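Local coordinates for SusD superfamily protein (Bacteroides thetaiotaomicron VPI-5482, PDB 3HDX) that probably binds polysaccharide at the outer membrane, as a SusD-family protein thought to take part in carbohydrate metabolism, at residues A[358-363]-A[427-432]; A[366-371]-A[417-422]; A[370-375]-A[434-439]. All coordinates share one frame; numbering follows the deposited sequence. Where two conformers were deposited one is given.

Contact 1. Residues A[358-363]-A[427-432]. With EDO (1,2-ethanediol), chain E.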
loop_
_atom_site.group_PDB
_atom_site.type_symbol
_atom_site.label_atom_id
_atom_site.label_comp_id
_atom_site.label_asym_id
_atom_site.label_seq_id
_atom_site.Cartn_x
_atom_site.Cartn_y
_atom_site.Cartn_z
ATOM N N ILE A 358 -2.302 2.965 7.784
ATOM C CA ILE A 358 -1.937 2.739 6.397
ATOM C C ILE A 358 -2.912 1.676 5.855
ATOM O O ILE A 358 -3.124 0.618 6.494
ATOM C CB ILE A 358 -0.485 2.254 6.264
ATOM C CG1 ILE A 358 0.503 3.329 6.680
ATOM C CG2 ILE A 358 -0.205 1.753 4.816
ATOM C CD1 ILE A 358 1.891 2.786 6.961
ATOM N N VAL A 359 -3.538 1.974 4.714
ATOM C CA VAL A 359 -4.424 1.024 4.040
ATOM C C VAL A 359 -3.773 0.670 2.721
ATOM O O VAL A 359 -3.831 1.433 1.748
ATOM C CB VAL A 359 -5.827 1.549 3.851
ATOM C CG1 VAL A 359 -6.681 0.513 3.076
ATOM C CG2 VAL A 359 -6.461 1.949 5.237
ATOM N N PHE A 360 -3.077 -0.472 2.711
ATOM C CA PHE A 360 -2.443 -0.906 1.493
ATOM C C PHE A 360 -3.473 -1.268 0.444
ATOM O O PHE A 360 -3.323 -0.898 -0.710
ATOM C CB PHE A 360 -1.449 -2.036 1.737
ATOM C CG PHE A 360 -0.836 -2.555 0.482
ATOM C CD1 PHE A 360 0.180 -1.848 -0.175
ATOM C CD2 PHE A 360 -1.306 -3.713 -0.109
ATOM C CE1 PHE A 360 0.725 -2.363 -1.393
ATOM C CE2 PHE A 360 -0.752 -4.185 -1.296
ATOM C CZ PHE A 360 0.222 -3.498 -1.930
ATOM N N THR A 361 -4.491 -2.024 0.856
ATOM C CA THR A 361 -5.556 -2.427 -0.041
ATOM C C THR A 361 -6.865 -2.659 0.685
ATOM O O THR A 361 -6.941 -2.839 1.901
ATOM C CB THR A 361 -5.163 -3.669 -0.875
ATOM O OG1 THR A 361 -6.116 -3.876 -1.935
ATOM C CG2 THR A 361 -5.024 -4.935 -0.032
ATOM N N ARG A 362 -7.895 -2.644 -0.127
ATOM C CA ARG A 362 -9.281 -2.771 0.242
ATOM C C ARG A 362 -10.039 -3.235 -1.003
ATOM O O ARG A 362 -9.495 -3.231 -2.118
ATOM C CB ARG A 362 -9.840 -1.452 0.797
ATOM C CG ARG A 362 -9.672 -0.236 -0.124
ATOM C CD ARG A 362 -9.989 1.034 0.685
ATOM N NE ARG A 362 -9.819 2.285 -0.068
ATOM C CZ ARG A 362 -10.770 2.876 -0.787
ATOM N NH1 ARG A 362 -11.952 2.315 -0.972
ATOM N NH2 ARG A 362 -10.518 4.032 -1.370
ATOM N N LEU A 363 -11.314 -3.592 -0.826
ATOM C CA LEU A 363 -12.076 -4.181 -1.940
ATOM C C LEU A 363 -12.130 -3.340 -3.201
ATOM O O LEU A 363 -12.070 -3.870 -4.314
ATOM C CB LEU A 363 -13.495 -4.641 -1.544
ATOM C CG LEU A 363 -13.537 -6.046 -0.933
ATOM C CD1 LEU A 363 -14.923 -6.351 -0.369
ATOM C CD2 LEU A 363 -13.105 -7.124 -1.902
ATOM N N GLU A 427 -3.839 7.189 -0.856
ATOM C CA GLU A 427 -3.602 5.842 -0.320
ATOM C C GLU A 427 -2.341 5.155 -0.850
ATOM O O GLU A 427 -2.172 3.939 -0.693
ATOM C CB GLU A 427 -4.834 4.980 -0.511
ATOM C CG GLU A 427 -6.066 5.529 0.195
ATOM C CD GLU A 427 -7.310 4.748 -0.066
ATOM O OE1 GLU A 427 -7.309 3.477 -0.027
ATOM O OE2 GLU A 427 -8.356 5.403 -0.312
ATOM N N GLY A 428 -1.433 5.933 -1.431
ATOM C CA GLY A 428 -0.129 5.424 -1.857
ATOM C C GLY A 428 -0.095 4.629 -3.138
ATOM O O GLY A 428 0.867 3.896 -3.379
ATOM N N TRP A 429 -1.081 4.850 -4.012
ATOM C CA TRP A 429 -1.220 4.109 -5.284
ATOM C C TRP A 429 -0.862 4.825 -6.569
ATOM O O TRP A 429 -0.393 4.178 -7.500
ATOM C CB TRP A 429 -2.659 3.568 -5.434
ATOM C CG TRP A 429 -2.874 2.357 -4.601
ATOM C CD1 TRP A 429 -3.635 2.217 -3.489
ATOM C CD2 TRP A 429 -2.280 1.091 -4.856
ATOM N NE1 TRP A 429 -3.533 0.926 -2.989
ATOM C CE2 TRP A 429 -2.694 0.210 -3.802
ATOM C CE3 TRP A 429 -1.383 0.624 -5.844
ATOM C CZ2 TRP A 429 -2.230 -1.098 -3.703
ATOM C CZ3 TRP A 429 -0.960 -0.692 -5.767
ATOM C CH2 TRP A 429 -1.372 -1.532 -4.700
ATOM N N ARG A 430 -1.069 6.139 -6.611
ATOM C CA ARG A 430 -0.995 6.882 -7.877
ATOM C C ARG A 430 0.272 6.645 -8.701
ATOM O O ARG A 430 0.206 6.397 -9.888
ATOM C CB ARG A 430 -1.236 8.362 -7.632
ATOM C CG ARG A 430 -1.204 9.253 -8.824
ATOM C CD ARG A 430 -2.201 8.907 -9.929
ATOM N NE ARG A 430 -2.110 9.903 -10.979
ATOM C CZ ARG A 430 -2.582 9.809 -12.226
ATOM N NH1 ARG A 430 -3.255 8.755 -12.654
ATOM N NH2 ARG A 430 -2.390 10.826 -13.055
ATOM N N TRP A 431 1.421 6.762 -8.076
ATOM C CA TRP A 431 2.691 6.615 -8.815
ATOM C C TRP A 431 2.825 5.203 -9.417
ATOM O O TRP A 431 3.121 5.050 -10.593
ATOM C CB TRP A 431 3.896 6.936 -7.915
ATOM C CG TRP A 431 5.166 6.475 -8.534
ATOM C CD1 TRP A 431 5.901 5.410 -8.142
ATOM C CD2 TRP A 431 5.768 6.967 -9.744
ATOM N NE1 TRP A 431 6.948 5.215 -9.013
ATOM C CE2 TRP A 431 6.892 6.161 -10.009
ATOM C CE3 TRP A 431 5.471 8.003 -10.609
ATOM C CZ2 TRP A 431 7.738 6.383 -11.106
ATOM C CZ3 TRP A 431 6.295 8.230 -11.715
ATOM C CH2 TRP A 431 7.420 7.422 -11.951
ATOM N N TYR A 432 2.591 4.179 -8.608
ATOM C CA TYR A 432 2.693 2.801 -9.082
ATOM C C TYR A 432 1.654 2.536 -10.197
ATOM O O TYR A 432 1.951 1.889 -11.195
ATOM C CB TYR A 432 2.543 1.813 -7.932
ATOM C CG TYR A 432 3.459 2.096 -6.791
ATOM C CD1 TYR A 432 4.839 1.972 -6.940
ATOM C CD2 TYR A 432 2.962 2.593 -5.583
ATOM C CE1 TYR A 432 5.690 2.291 -5.905
ATOM C CE2 TYR A 432 3.804 2.906 -4.528
ATOM C CZ TYR A 432 5.177 2.764 -4.696
ATOM O OH TYR A 432 6.028 3.039 -3.639
HETATM C C1 EDO E . -3.197 9.640 -16.514
HETATM O O1 EDO E . -3.899 9.570 -15.257
HETATM C C2 EDO E . -2.923 11.075 -16.887
HETATM O O2 EDO E . -2.088 11.647 -15.878
HETATM O O HOH W 1 -5.567 1.315 -0.597
HETATM O O HOH W 2 -2.669 3.874 2.683
HETATM O O HOH W 3 -1.249 1.239 -0.942
#

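Contact 2. Residues A[366-371]-A[417-422]. With EDO (1,2-ethanediol), chain E.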
loop_
_atom_site.group_PDB
_atom_site.type_symbol
_atom_site.label_atom_id
_atom_site.label_comp_id
_atom_site.label_asym_id
_atom_site.label_seq_id
_atom_site.Cartn_x
_atom_site.Cartn_y
_atom_site.Cartn_z
ATOM N N ILE A 366 -8.875 -3.875 -5.216
ATOM C CA ILE A 366 -8.837 -5.194 -5.829
ATOM C C ILE A 366 -9.858 -5.329 -6.978
ATOM O O ILE A 366 -9.573 -5.954 -7.992
ATOM C CB ILE A 366 -9.013 -6.308 -4.775
ATOM C CG1 ILE A 366 -7.864 -6.261 -3.731
ATOM C CG2 ILE A 366 -9.080 -7.693 -5.422
ATOM C CD1 ILE A 366 -6.457 -6.396 -4.247
ATOM N N THR A 367 -11.020 -4.687 -6.826
ATOM C CA THR A 367 -12.052 -4.679 -7.854
ATOM C C THR A 367 -11.601 -3.925 -9.084
ATOM O O THR A 367 -11.758 -4.428 -10.209
ATOM C CB THR A 367 -13.370 -4.151 -7.279
ATOM O OG1 THR A 367 -13.741 -5.003 -6.180
ATOM C CG2 THR A 367 -14.496 -4.066 -8.343
ATOM N N LEU A 368 -10.941 -2.784 -8.875
ATOM C CA LEU A 368 -10.411 -2.007 -10.023
ATOM C C LEU A 368 -9.225 -2.741 -10.637
ATOM O O LEU A 368 -9.048 -2.711 -11.850
ATOM C CB LEU A 368 -10.063 -0.542 -9.648
ATOM C CG LEU A 368 -11.272 0.319 -9.284
ATOM C CD1 LEU A 368 -10.846 1.647 -8.579
ATOM C CD2 LEU A 368 -12.177 0.582 -10.530
ATOM N N LEU A 369 -8.434 -3.445 -9.819
ATOM C CA LEU A 369 -7.293 -4.247 -10.325
ATOM C C LEU A 369 -7.823 -5.334 -11.234
ATOM O O LEU A 369 -7.225 -5.638 -12.273
ATOM C CB LEU A 369 -6.461 -4.804 -9.145
ATOM C CG LEU A 369 -5.154 -5.464 -9.602
ATOM C CD1 LEU A 369 -4.157 -4.420 -10.196
ATOM C CD2 LEU A 369 -4.537 -6.263 -8.412
ATOM N N ARG A 370 -8.895 -5.981 -10.799
ATOM C CA ARG A 370 -9.534 -7.005 -11.617
ATOM C C ARG A 370 -9.971 -6.435 -12.983
ATOM O O ARG A 370 -9.791 -7.102 -13.997
ATOM C CB ARG A 370 -10.709 -7.662 -10.883
ATOM C CG ARG A 370 -11.179 -8.897 -11.590
ATOM C CD ARG A 370 -12.310 -9.508 -10.863
ATOM N NE ARG A 370 -12.690 -10.785 -11.425
ATOM C CZ ARG A 370 -13.623 -11.553 -10.873
ATOM N NH1 ARG A 370 -14.231 -11.197 -9.720
ATOM N NH2 ARG A 370 -13.891 -12.721 -11.445
ATOM N N ALA A 371 -10.583 -5.251 -12.975
ATOM C CA ALA A 371 -10.958 -4.561 -14.229
ATOM C C ALA A 371 -9.741 -4.324 -15.135
ATOM O O ALA A 371 -9.765 -4.634 -16.324
ATOM C CB ALA A 371 -11.730 -3.275 -13.937
ATOM N N PHE A 417 -7.935 3.572 -14.816
ATOM C CA PHE A 417 -6.899 4.324 -14.078
ATOM C C PHE A 417 -7.375 5.683 -13.538
ATOM O O PHE A 417 -6.949 6.070 -12.467
ATOM C CB PHE A 417 -5.604 4.399 -14.860
ATOM C CG PHE A 417 -4.847 3.128 -14.786
ATOM C CD1 PHE A 417 -4.128 2.815 -13.631
ATOM C CD2 PHE A 417 -4.868 2.199 -15.821
ATOM C CE1 PHE A 417 -3.421 1.616 -13.535
ATOM C CE2 PHE A 417 -4.174 1.026 -15.712
ATOM C CZ PHE A 417 -3.469 0.714 -14.576
ATOM N N GLU A 418 -8.295 6.369 -14.231
ATOM C CA GLU A 418 -8.857 7.607 -13.675
ATOM C C GLU A 418 -9.735 7.295 -12.470
ATOM O O GLU A 418 -9.784 8.076 -11.537
ATOM C CB GLU A 418 -9.669 8.380 -14.722
ATOM C CG GLU A 418 -8.821 8.904 -15.852
ATOM C CD GLU A 418 -7.633 9.762 -15.413
ATOM O OE1 GLU A 418 -7.822 10.629 -14.562
ATOM O OE2 GLU A 418 -6.509 9.552 -15.950
ATOM N N GLU A 419 -10.454 6.168 -12.512
ATOM C CA GLU A 419 -11.257 5.766 -11.347
ATOM C C GLU A 419 -10.349 5.446 -10.146
ATOM O O GLU A 419 -10.653 5.804 -8.994
ATOM C CB GLU A 419 -12.233 4.634 -11.670
ATOM C CG GLU A 419 -13.325 4.465 -10.571
ATOM C CD GLU A 419 -14.264 5.650 -10.425
ATOM O OE1 GLU A 419 -14.459 6.434 -11.383
ATOM O OE2 GLU A 419 -14.863 5.767 -9.338
ATOM N N ARG A 420 -9.256 4.725 -10.386
ATOM C CA ARG A 420 -8.279 4.504 -9.317
ATOM C C ARG A 420 -7.720 5.842 -8.773
ATOM O O ARG A 420 -7.478 6.004 -7.573
ATOM C CB ARG A 420 -7.126 3.638 -9.830
ATOM C CG ARG A 420 -7.517 2.223 -10.140
ATOM C CD ARG A 420 -6.342 1.322 -10.565
ATOM N NE ARG A 420 -5.347 1.141 -9.490
ATOM C CZ ARG A 420 -5.422 0.247 -8.512
ATOM N NH1 ARG A 420 -6.370 -0.703 -8.477
ATOM N NH2 ARG A 420 -4.483 0.246 -7.584
ATOM N N ARG A 421 -7.446 6.760 -9.695
ATOM C CA ARG A 421 -6.901 8.081 -9.354
ATOM C C ARG A 421 -7.834 8.772 -8.362
ATOM O O ARG A 421 -7.375 9.354 -7.404
ATOM C CB ARG A 421 -6.751 8.910 -10.604
ATOM C CG ARG A 421 -6.063 10.266 -10.473
ATOM C CD ARG A 421 -6.050 10.910 -11.839
ATOM N NE ARG A 421 -5.182 12.100 -11.919
ATOM C CZ ARG A 421 -5.048 12.841 -13.007
ATOM N NH1 ARG A 421 -5.705 12.552 -14.125
ATOM N NH2 ARG A 421 -4.188 13.866 -13.003
ATOM N N ARG A 422 -9.131 8.712 -8.646
ATOM C CA ARG A 422 -10.132 9.262 -7.759
ATOM C C ARG A 422 -10.321 8.477 -6.453
ATOM O O ARG A 422 -10.289 9.038 -5.358
ATOM C CB ARG A 422 -11.473 9.404 -8.499
ATOM C CG ARG A 422 -11.448 10.434 -9.590
ATOM C CD ARG A 422 -12.794 10.653 -10.198
ATOM N NE ARG A 422 -13.170 9.559 -11.076
ATOM C CZ ARG A 422 -12.993 9.507 -12.400
ATOM N NH1 ARG A 422 -12.436 10.501 -13.071
ATOM N NH2 ARG A 422 -13.404 8.435 -13.057
HETATM C C1 EDO E . -3.197 9.640 -16.514
HETATM O O1 EDO E . -3.899 9.570 -15.257
HETATM C C2 EDO E . -2.923 11.075 -16.887
HETATM O O2 EDO E . -2.088 11.647 -15.878
#

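Contact 3. Residues A[370-375]-A[434-439]. With EDO (1,2-ethanediol), chain D.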
loop_
_atom_site.group_PDB
_atom_site.type_symbol
_atom_site.label_atom_id
_atom_site.label_comp_id
_atom_site.label_asym_id
_atom_site.label_seq_id
_atom_site.Cartn_x
_atom_site.Cartn_y
_atom_site.Cartn_z
ATOM N N ARG A 370 -8.895 -5.981 -10.799
ATOM C CA ARG A 370 -9.534 -7.005 -11.617
ATOM C C ARG A 370 -9.971 -6.435 -12.983
ATOM O O ARG A 370 -9.791 -7.102 -13.997
ATOM C CB ARG A 370 -10.709 -7.662 -10.883
ATOM C CG ARG A 370 -11.179 -8.897 -11.590
ATOM C CD ARG A 370 -12.310 -9.508 -10.863
ATOM N NE ARG A 370 -12.690 -10.785 -11.425
ATOM C CZ ARG A 370 -13.623 -11.553 -10.873
ATOM N NH1 ARG A 370 -14.231 -11.197 -9.720
ATOM N NH2 ARG A 370 -13.891 -12.721 -11.445
ATOM N N ALA A 371 -10.583 -5.251 -12.975
ATOM C CA ALA A 371 -10.958 -4.561 -14.229
ATOM C C ALA A 371 -9.741 -4.324 -15.135
ATOM O O ALA A 371 -9.765 -4.634 -16.324
ATOM C CB ALA A 371 -11.730 -3.275 -13.937
ATOM N N GLU A 372 -8.668 -3.799 -14.562
ATOM C CA GLU A 372 -7.420 -3.592 -15.276
ATOM C C GLU A 372 -6.932 -4.908 -15.907
ATOM O O GLU A 372 -6.596 -4.932 -17.100
ATOM C CB GLU A 372 -6.390 -3.025 -14.292
ATOM C CG GLU A 372 -4.928 -2.942 -14.716
ATOM C CD GLU A 372 -4.016 -2.478 -13.581
ATOM O OE1 GLU A 372 -4.501 -1.837 -12.598
ATOM O OE2 GLU A 372 -2.804 -2.744 -13.695
ATOM N N ALA A 373 -6.914 -5.981 -15.106
ATOM C CA ALA A 373 -6.445 -7.291 -15.558
ATOM C C ALA A 373 -7.300 -7.846 -16.707
ATOM O O ALA A 373 -6.781 -8.323 -17.700
ATOM C CB ALA A 373 -6.375 -8.292 -14.383
ATOM N N LEU A 374 -8.611 -7.692 -16.583
ATOM C CA LEU A 374 -9.541 -8.191 -17.598
ATOM C C LEU A 374 -9.324 -7.446 -18.923
ATOM O O LEU A 374 -9.269 -8.067 -19.981
ATOM C CB LEU A 374 -10.991 -8.115 -17.125
ATOM C CG LEU A 374 -11.356 -9.169 -16.088
ATOM C CD1 LEU A 374 -12.645 -8.810 -15.368
ATOM C CD2 LEU A 374 -11.454 -10.566 -16.745
ATOM N N CYS A 375 -9.115 -6.126 -18.860
ATOM C CA CYS A 375 -8.750 -5.384 -20.076
ATOM C C CYS A 375 -7.449 -5.871 -20.675
ATOM O O CYS A 375 -7.350 -6.072 -21.906
ATOM C CB CYS A 375 -8.628 -3.914 -19.792
ATOM S SG CYS A 375 -10.213 -3.122 -19.531
ATOM N N LEU A 434 0.510 4.815 -12.201
ATOM C CA LEU A 434 0.944 5.507 -13.439
ATOM C C LEU A 434 1.875 4.622 -14.248
ATOM O O LEU A 434 1.786 4.607 -15.485
ATOM C CB LEU A 434 1.636 6.830 -13.092
ATOM C CG LEU A 434 0.701 8.019 -12.885
ATOM C CD1 LEU A 434 1.482 9.177 -12.275
ATOM C CD2 LEU A 434 0.080 8.444 -14.222
ATOM N N VAL A 435 2.754 3.899 -13.542
ATOM C CA VAL A 435 3.698 2.975 -14.204
ATOM C C VAL A 435 2.930 1.797 -14.845
ATOM O O VAL A 435 3.120 1.496 -16.019
ATOM C CB VAL A 435 4.815 2.494 -13.234
ATOM C CG1 VAL A 435 5.694 1.410 -13.891
ATOM C CG2 VAL A 435 5.683 3.686 -12.709
ATOM N N ARG A 436 2.035 1.138 -14.091
ATOM C CA ARG A 436 1.278 0.009 -14.693
ATOM C C ARG A 436 0.435 0.511 -15.875
ATOM O O ARG A 436 0.344 -0.146 -16.901
ATOM C CB ARG A 436 0.372 -0.681 -13.676
ATOM C CG ARG A 436 1.120 -1.333 -12.527
ATOM C CD ARG A 436 0.315 -2.437 -11.845
ATOM N NE ARG A 436 -1.059 -2.019 -11.627
ATOM C CZ ARG A 436 -1.433 -1.105 -10.725
ATOM N NH1 ARG A 436 -0.570 -0.595 -9.829
ATOM N NH2 ARG A 436 -2.708 -0.708 -10.715
ATOM N N ARG A 437 -0.207 1.665 -15.700
ATOM C CA ARG A 437 -0.965 2.287 -16.790
ATOM C C ARG A 437 -0.101 2.528 -18.019
ATOM O O ARG A 437 -0.517 2.181 -19.125
ATOM C CB ARG A 437 -1.550 3.624 -16.332
ATOM C CG ARG A 437 -2.384 4.365 -17.384
ATOM C CD ARG A 437 -2.551 5.827 -17.081
ATOM N NE ARG A 437 -3.221 6.498 -18.200
ATOM C CZ ARG A 437 -2.648 6.781 -19.359
ATOM N NH1 ARG A 437 -1.356 6.523 -19.567
ATOM N NH2 ARG A 437 -3.355 7.372 -20.318
ATOM N N GLN A 438 1.107 3.048 -17.819
ATOM C CA GLN A 438 1.946 3.341 -18.967
ATOM C C GLN A 438 2.335 2.080 -19.736
ATOM O O GLN A 438 2.376 2.068 -20.967
ATOM C CB GLN A 438 3.187 4.117 -18.553
ATOM C CG GLN A 438 4.010 4.580 -19.773
ATOM C CD GLN A 438 3.209 5.387 -20.814
ATOM O OE1 GLN A 438 3.408 5.194 -22.026
ATOM N NE2 GLN A 438 2.333 6.316 -20.353
ATOM N N LYS A 439 2.600 1.015 -19.004
ATOM C CA LYS A 439 2.961 -0.258 -19.627
ATOM C C LYS A 439 1.876 -0.823 -20.512
ATOM O O LYS A 439 2.170 -1.467 -21.524
ATOM C CB LYS A 439 3.420 -1.260 -18.564
ATOM C CG LYS A 439 4.777 -0.846 -17.874
ATOM C CD LYS A 439 5.073 -1.623 -16.587
ATOM C CE LYS A 439 5.325 -3.102 -16.850
ATOM N NZ LYS A 439 5.446 -3.843 -15.541
HETATM C C1 EDO D . 7.972 -2.161 -13.233
HETATM O O1 EDO D . 6.560 -2.300 -13.470
HETATM C C2 EDO D . 8.627 -1.806 -14.553
HETATM O O2 EDO D . 8.334 -2.828 -15.526
#

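Contact 1. Residues A[358-363]-A[427-432]
F360 holds its CG anti to the backbone N (chi1 177°) and W429 holds its own anti to the carbonyl carbon (chi1 -78°), which brings the rings together. The contact sits in the heart of the SusD fold, its centre about 4 Å from the centre of the chain, and ties strand 358-361 to the loop before helix 430-441. The rings meet obliquely: CZ2 of W429 lies over one face of F360, toward the rim, and CH2 of W429 comes within 3.8 Å of CZ of F360. The indole edge also turns to the strand backbone, where NE1 of W429 makes a weak, bent hydrogen bond of 2.9 Å to O of F360 (130° at the hydrogen). H205 stacks on W429 and F120 meets F360 edge-to-face.

Beside this aromatic pair, R362 grips the carboxylate of E427 side-on, the two chains crossing at about a right angle. NE of R362 points almost straight at OE1 of E427 over 2.8 Å, while NH2 of R362 reaches OE2 of E427 at 2.8 Å by a more bent bond, tilted from the guanidinium plane; both oxygens use their syn lone pairs. E427 OE2 has a second cationic partner in K337, and R362 NH1 bridges to E364 and E423. Water 3 links the two backbones, donating to O of F360 at 3.0 Å and to O of E427 at 2.9 Å.

Contact 2. Residues A[366-371]-A[417-422]
L368 and R420 stand where the backbones of two nearly antiparallel helices come nearest, their CA atoms 6.9 Å apart. The axes of the short segments 366-371 and 417-422 approach to 10.3 Å, with 166° between their N-to-C directions. L368 is directed toward the other helix, and its two methyls divide the work. CD1 of L368 rests 3.7 Å from CG of R420, while CD2 of L368 lies 4.0 Å from CG of E419. Leucine and arginine side chains run alongside one another in opposite senses. Such close, antiparallel pairing is consistent with the TPR-like helical scaffold of the SusD family, here joining helix 363-376 to helix 409-423.

R420 bends at its third torsion (chi3 64°), which carries the guanidinium alongside the first helix; N of L369 lies at the guanidinium edge, near its plane, 3.7 Å from NH1 of R420. D365 and D433 meet the charge, and W429 makes a cation-pi contact with it. The carboxylate of E419 leads off the other way: NH2 of R422 forms a nearly straight 2.8 Å salt bridge to OE1 of E419, on its anti side and 30° out of the carboxylate plane, and OE2 pairs with R311.

Contact 3. Residues A[370-375]-A[434-439]
The carboxylate of E372 and the guanidinium of R436 meet edge to edge, their planes only 13° apart, although the two side chains cross at about a right angle. This bidentate, side-on salt bridge spans two helices of the SusD fold, 363-376 and 430-441, whose segments come no closer than 8.9 Å between CA atoms, those of E372 and R437. E372 stretches out beyond CG to cross the gap. R436 instead bends at its third torsion, about CG-CD (chi3 -44°), so that it presents the NE side of its guanidinium rather than its far end. NH2 of R436 then runs nearly straight to OE1 of E372 at 2.8 Å, and NE of R436 reaches OE2 of E372 at 2.8 Å, each oxygen using its syn lone pair. The two bonds hold the carboxylate nearly coplanar with the guanidinium and should restrain its turning about the CG-CD bond.

The pair is buried: Y213 hydrogen-bonds to OE2 of E372, and D433 pairs with NH1 of R436. A leucine in place of R436 would probably leave the buried carboxylate of E372 without its opposing charge and freer to turn about its last torsion. One turn on, K439 reaches away to a 1,2-ethanediol, probably from the crystallisation liquor, and NZ of K439 donates hydrogen bonds to its O1 (2.8 Å) and O2 (3.1 Å).

How the contacts relate
Contacts 2 and 3 share R370 and A371 on helix 363-376, and their centres are about 8 Å apart; contact 1, whose centre is about 11 Å from that of contact 2, lies deeper in the chain. F417 joins contacts 2 and 3, its CZ packed 3.4 Å from CD of E372. NE of R420 comes within 3.4 Å of NH2 of R436, two like charges that D433, paired with both arginines, probably helps to balance. Contact 1 adjoins the same group through W429, whose CE3 lies 3.6 Å from NH2 of R420. Contacts 1 and 2 also touch one 1,2-ethanediol, which accepts from R430 and donates to E418.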